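Local coordinates for protein Ent-copalyl diphosphate synthase (Streptomyces platensis, PDB 5BP8) that is a mainly helical bacterial enzyme of the terpene synthase class, probably related to the squalene-hopene cyclase family, at residues 127-135 and 167-177. Numbering follows the deposited sequence.
Sequences VEFVAPSLL and DLDGALLAGVR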
ATOM      1  N   VAL A 127      10.589  -4.660   5.802  1.00 19.60           N
ATOM      2  CA  VAL A 127      11.613  -5.351   5.011  1.00 19.40           C
ATOM      3  C   VAL A 127      12.775  -5.926   5.870  1.00 20.06           C
ATOM      4  O   VAL A 127      13.296  -7.006   5.572  1.00 18.02           O
ATOM      5  CB  VAL A 127      12.133  -4.461   3.878  1.00 18.91           C
ATOM      6  CG1 VAL A 127      12.880  -3.223   4.394  1.00 19.67           C
ATOM      7  CG2 VAL A 127      13.007  -5.267   2.949  1.00 19.68           C
ATOM      8  N   GLU A 128      13.123  -5.224   6.947  1.00 19.76           N
ATOM      9  CA  GLU A 128      14.156  -5.672   7.889  1.00 21.87           C
ATOM     10  C   GLU A 128      13.770  -6.945   8.644  1.00 20.28           C
ATOM     11  O   GLU A 128      14.629  -7.554   9.287  1.00 20.89           O
ATOM     12  CB  GLU A 128      14.440  -4.585   8.924  1.00 25.76           C
ATOM     13  CG  GLU A 128      14.921  -3.289   8.322  1.00 30.30           C
ATOM     14  CD  GLU A 128      14.783  -2.127   9.305  1.00 34.88           C
ATOM     15  OE1 GLU A 128      13.638  -1.792   9.709  1.00 35.86           O
ATOM     16  OE2 GLU A 128      15.825  -1.571   9.680  1.00 35.63           O
ATOM     17  N   PHE A 129      12.500  -7.319   8.615  1.00 18.58           N
ATOM     18  CA  PHE A 129      12.062  -8.588   9.196  1.00 18.26           C
ATOM     19  C   PHE A 129      11.795  -9.606   8.111  1.00 18.16           C
ATOM     20  O   PHE A 129      12.287 -10.732   8.165  1.00 17.58           O
ATOM     21  CB  PHE A 129      10.819  -8.384  10.068  1.00 19.35           C
ATOM     22  CG  PHE A 129      11.042  -7.380  11.171  1.00 20.04           C
ATOM     23  CD1 PHE A 129      11.800  -7.722  12.264  1.00 22.54           C
ATOM     24  CD2 PHE A 129      10.563  -6.074  11.067  1.00 21.18           C
ATOM     25  CE1 PHE A 129      12.049  -6.790  13.270  1.00 24.14           C
ATOM     26  CE2 PHE A 129      10.809  -5.142  12.056  1.00 22.39           C
ATOM     27  CZ  PHE A 129      11.544  -5.497  13.166  1.00 22.03           C
ATOM     28  N   VAL A 130      10.990  -9.195   7.141  1.00 17.68           N
ATOM     29  CA  VAL A 130      10.507 -10.073   6.096  1.00 18.04           C
ATOM     30  C   VAL A 130      11.668 -10.681   5.276  1.00 17.02           C
ATOM     31  O   VAL A 130      11.713 -11.894   5.044  1.00 17.31           O
ATOM     32  CB  VAL A 130       9.596  -9.250   5.175  1.00 19.22           C
ATOM     33  CG1 VAL A 130       9.274  -9.992   3.903  1.00 20.39           C
ATOM     34  CG2 VAL A 130       8.308  -8.905   5.925  1.00 19.70           C
ATOM     35  N   ALA A 131      12.585  -9.832   4.852  1.00 16.96           N
ATOM     36  CA  ALA A 131      13.631 -10.272   3.931  1.00 17.31           C
ATOM     37  C   ALA A 131      14.624 -11.254   4.582  1.00 18.62           C
ATOM     38  O   ALA A 131      14.810 -12.363   4.059  1.00 18.29           O
ATOM     39  CB  ALA A 131      14.324  -9.087   3.292  1.00 17.52           C
ATOM     40  N   PRO A 132      15.161 -10.925   5.781  1.00 18.86           N
ATOM     41  CA  PRO A 132      16.045 -11.934   6.391  1.00 19.39           C
ATOM     42  C   PRO A 132      15.326 -13.186   6.824  1.00 18.56           C
ATOM     43  O   PRO A 132      15.911 -14.282   6.807  1.00 18.17           O
ATOM     44  CB  PRO A 132      16.654 -11.237   7.610  1.00 20.01           C
ATOM     45  CG  PRO A 132      15.944  -9.929   7.733  1.00 20.49           C
ATOM     46  CD  PRO A 132      15.191  -9.627   6.484  1.00 19.43           C
ATOM     47  N   SER A 133      14.070 -13.050   7.240  1.00 18.75           N
ATOM     48  CA  SER A 133      13.292 -14.221   7.579  1.00 18.18           C
ATOM     49  C   SER A 133      13.209 -15.218   6.427  1.00 18.79           C
ATOM     50  O   SER A 133      13.439 -16.422   6.589  1.00 19.33           O
ATOM     51  CB  SER A 133      11.894 -13.810   8.031  1.00 19.54           C
ATOM     52  OG  SER A 133      11.233 -14.955   8.498  1.00 21.70           O
ATOM     53  N   LEU A 134      12.910 -14.709   5.245  1.00 17.80           N
ATOM     54  CA  LEU A 134      12.734 -15.555   4.068  1.00 18.02           C
ATOM     55  C   LEU A 134      14.057 -16.125   3.567  1.00 18.22           C
ATOM     56  O   LEU A 134      14.142 -17.305   3.163  1.00 17.79           O
ATOM     57  CB  LEU A 134      12.070 -14.745   2.953  1.00 17.24           C
ATOM     58  CG  LEU A 134      10.590 -14.485   3.242  1.00 17.33           C
ATOM     59  CD1 LEU A 134      10.026 -13.469   2.300  1.00 17.31           C
ATOM     60  CD2 LEU A 134       9.757 -15.769   3.210  1.00 17.47           C
ATOM     61  N   LEU A 135      15.078 -15.279   3.574  1.00 17.48           N
ATOM     62  CA  LEU A 135      16.412 -15.710   3.173  1.00 18.71           C
ATOM     63  C   LEU A 135      16.904 -16.892   4.036  1.00 19.09           C
ATOM     64  O   LEU A 135      17.428 -17.870   3.498  1.00 19.10           O
ATOM     65  CB  LEU A 135      17.389 -14.546   3.233  1.00 19.62           C
ATOM     66  CG  LEU A 135      18.821 -14.832   2.767  1.00 21.97           C
ATOM     67  CD1 LEU A 135      18.816 -15.347   1.356  1.00 22.83           C
ATOM     68  CD2 LEU A 135      19.678 -13.579   2.836  1.00 23.84           C
ATOM     69  N   ASP A 167      19.699  -4.224   5.569  1.00 29.42           N
ATOM     70  CA  ASP A 167      18.324  -4.658   5.900  1.00 29.55           C
ATOM     71  C   ASP A 167      18.173  -6.187   5.892  1.00 29.52           C
ATOM     72  O   ASP A 167      17.233  -6.737   6.491  1.00 29.55           O
ATOM     73  CB  ASP A 167      17.295  -4.061   4.921  1.00 32.43           C
ATOM     74  CG  ASP A 167      16.952  -2.603   5.216  1.00 34.14           C
ATOM     75  OD1 ASP A 167      17.247  -2.106   6.325  1.00 39.15           O
ATOM     76  OD2 ASP A 167      16.397  -1.954   4.314  1.00 38.24           O
ATOM     77  N   LEU A 168      19.078  -6.893   5.228  1.00 25.25           N
ATOM     78  CA  LEU A 168      18.990  -8.331   5.244  1.00 26.00           C
ATOM     79  C   LEU A 168      19.850  -8.973   6.346  1.00 26.91           C
ATOM     80  O   LEU A 168      19.905 -10.179   6.443  1.00 25.92           O
ATOM     81  CB  LEU A 168      19.307  -8.907   3.860  1.00 25.77           C
ATOM     82  CG  LEU A 168      18.058  -8.962   2.976  1.00 25.12           C
ATOM     83  CD1 LEU A 168      17.552  -7.567   2.641  1.00 24.65           C
ATOM     84  CD2 LEU A 168      18.325  -9.776   1.719  1.00 25.21           C
ATOM     85  N   ASP A 169      20.481  -8.152   7.175  1.00 29.13           N
ATOM     86  CA  ASP A 169      21.386  -8.632   8.218  1.00 33.93           C
ATOM     87  C   ASP A 169      20.766  -9.634   9.232  1.00 34.89           C
ATOM     88  O   ASP A 169      21.414 -10.610   9.619  1.00 43.34           O
ATOM     89  CB  ASP A 169      21.986  -7.421   8.949  1.00 37.01           C
ATOM     90  CG  ASP A 169      22.722  -7.809  10.171  1.00 41.61           C
ATOM     91  OD1 ASP A 169      22.143  -7.666  11.254  1.00 41.12           O
ATOM     92  OD2 ASP A 169      23.855  -8.310  10.050  1.00 45.86           O
ATOM     93  N   GLY A 170      19.553  -9.413   9.697  1.00 31.62           N
ATOM     94  CA  GLY A 170      18.950 -10.462  10.584  1.00 29.07           C
ATOM     95  C   GLY A 170      19.129 -10.267  12.099  1.00 26.25           C
ATOM     96  O   GLY A 170      18.451 -10.916  12.895  1.00 23.76           O
ATOM     97  N   ALA A 171      19.993  -9.345  12.497  1.00 25.62           N
ATOM     98  CA  ALA A 171      20.208  -9.067  13.917  1.00 27.20           C
ATOM     99  C   ALA A 171      18.951  -8.508  14.586  1.00 25.46           C
ATOM    100  O   ALA A 171      18.578  -8.960  15.677  1.00 23.99           O
ATOM    101  CB  ALA A 171      21.384  -8.108  14.099  1.00 29.63           C
ATOM    102  N   LEU A 172      18.291  -7.543  13.944  1.00 24.14           N
ATOM    103  CA  LEU A 172      17.051  -6.990  14.507  1.00 23.52           C
ATOM    104  C   LEU A 172      15.943  -8.049  14.599  1.00 22.69           C
ATOM    105  O   LEU A 172      15.222  -8.126  15.593  1.00 22.13           O
ATOM    106  CB  LEU A 172      16.593  -5.783  13.734  1.00 24.77           C
ATOM    107  CG  LEU A 172      15.317  -5.095  14.193  1.00 26.68           C
ATOM    108  CD1 LEU A 172      15.424  -4.646  15.641  1.00 28.33           C
ATOM    109  CD2 LEU A 172      15.021  -3.914  13.299  1.00 28.74           C
ATOM    110  N   LEU A 173      15.802  -8.862  13.567  1.00 21.79           N
ATOM    111  CA  LEU A 173      14.829  -9.957  13.594  1.00 20.55           C
ATOM    112  C   LEU A 173      15.092 -10.897  14.776  1.00 21.33           C
ATOM    113  O   LEU A 173      14.160 -11.287  15.492  1.00 20.48           O
ATOM    114  CB  LEU A 173      14.850 -10.724  12.252  1.00 21.18           C
ATOM    115  CG  LEU A 173      14.000 -11.994  12.153  1.00 21.50           C
ATOM    116  CD1 LEU A 173      12.542 -11.680  12.404  1.00 21.29           C
ATOM    117  CD2 LEU A 173      14.191 -12.642  10.771  1.00 22.10           C
ATOM    118  N   ALA A 174      16.358 -11.245  14.991  1.00 21.11           N
ATOM    119  CA  ALA A 174      16.733 -12.128  16.079  1.00 22.42           C
ATOM    120  C   ALA A 174      16.340 -11.503  17.430  1.00 22.14           C
ATOM    121  O   ALA A 174      15.830 -12.186  18.319  1.00 23.35           O
ATOM    122  CB  ALA A 174      18.225 -12.427  16.026  1.00 23.17           C
ATOM    123  N   GLY A 175      16.556 -10.197  17.560  1.00 22.76           N
ATOM    124  CA  GLY A 175      16.224  -9.480  18.770  1.00 22.73           C
ATOM    125  C   GLY A 175      14.738  -9.463  19.037  1.00 21.99           C
ATOM    126  O   GLY A 175      14.306  -9.669  20.163  1.00 21.52           O
ATOM    127  N   VAL A 176      13.945  -9.229  17.995  1.00 20.76           N
ATOM    128  CA  VAL A 176      12.517  -9.172  18.146  1.00 21.13           C
ATOM    129  C   VAL A 176      11.968 -10.553  18.432  1.00 20.78           C
ATOM    130  O   VAL A 176      11.062 -10.688  19.257  1.00 19.41           O
ATOM    131  CB  VAL A 176      11.837  -8.511  16.948  1.00 22.03           C
ATOM    132  CG1 VAL A 176      10.326  -8.659  17.029  1.00 23.27           C
ATOM    133  CG2 VAL A 176      12.247  -7.049  16.882  1.00 22.44           C
ATOM    134  N   ARG A 177      12.547 -11.583  17.813  1.00 19.70           N
ATOM    135  CA  ARG A 177      12.164 -12.943  18.164  1.00 20.12           C
ATOM    136  C   ARG A 177      12.446 -13.253  19.648  1.00 20.74           C
ATOM    137  O   ARG A 177      11.603 -13.822  20.335  1.00 23.11           O
ATOM    138  CB  ARG A 177      12.876 -13.947  17.264  1.00 20.34           C
ATOM    139  CG  ARG A 177      12.281 -13.984  15.872  1.00 20.10           C
ATOM    140  CD  ARG A 177      13.113 -14.838  14.943  1.00 20.39           C
ATOM    141  NE  ARG A 177      12.402 -15.120  13.694  1.00 20.91           N
ATOM    142  CZ  ARG A 177      12.957 -15.640  12.603  1.00 21.24           C
ATOM    143  NH1 ARG A 177      14.265 -15.915  12.579  1.00 20.88           N
ATOM    144  NH2 ARG A 177      12.207 -15.876  11.521  1.00 20.17           N
TER
HETATM  145  O   HOH W   1      16.770  -8.080  10.987  1.00 19.74           O
HETATM  146  O   HOH W   2      13.450 -17.369   9.284  1.00 19.36           O
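L173 packs tightly against helix 127-135. With CG anti to the backbone N (chi1 174°), the branch reaches the helix and its two methyls meet different partners. CD2 sits 3.6 Å from the backbone N of S133, and CD1 meets the F129 ring at CD1. P132 kinks the helix, since its nitrogen bonds to no carbonyl of the turn before. Its ring carbons face the 167-170 turn: CD lies 3.5 Å from D167 O and CB 3.8 Å from G170 CA. L168 extends this apolar side, with CD1 3.6 Å from A131 CB.

The other side is more open to solvent. L172 and V176 approach the far end of the F129 ring obliquely, V176 CG2 at 3.6 Å from CE1. L172 is exposed; V176, E128 and D167 are partly so. E128 CG touches D167 OD1, with the carboxylates turned 67° apart. R345, in a salt bridge with E128, probably eases the like charges.

No direct hydrogen bond joins the segments, but two waters do. One donates to E128 O and accepts from L173 N. The other donates to S133 O and accepts from R177 NH2, in the guanidinium plane. L173 CD2 covers one face of that group, while R177 NE bonds to V196 O.

Helices 127-135 and 171-177 pack nearly perpendicular, crossing at -97° with axes 8.8 Å apart. G170 is the N-cap of the second, and D169 OD1 accepts from A171 N in an Asx turn. V127 and A131 also touch helix 72-86; V130 and L134, pointing away, reach it and helix 31-40.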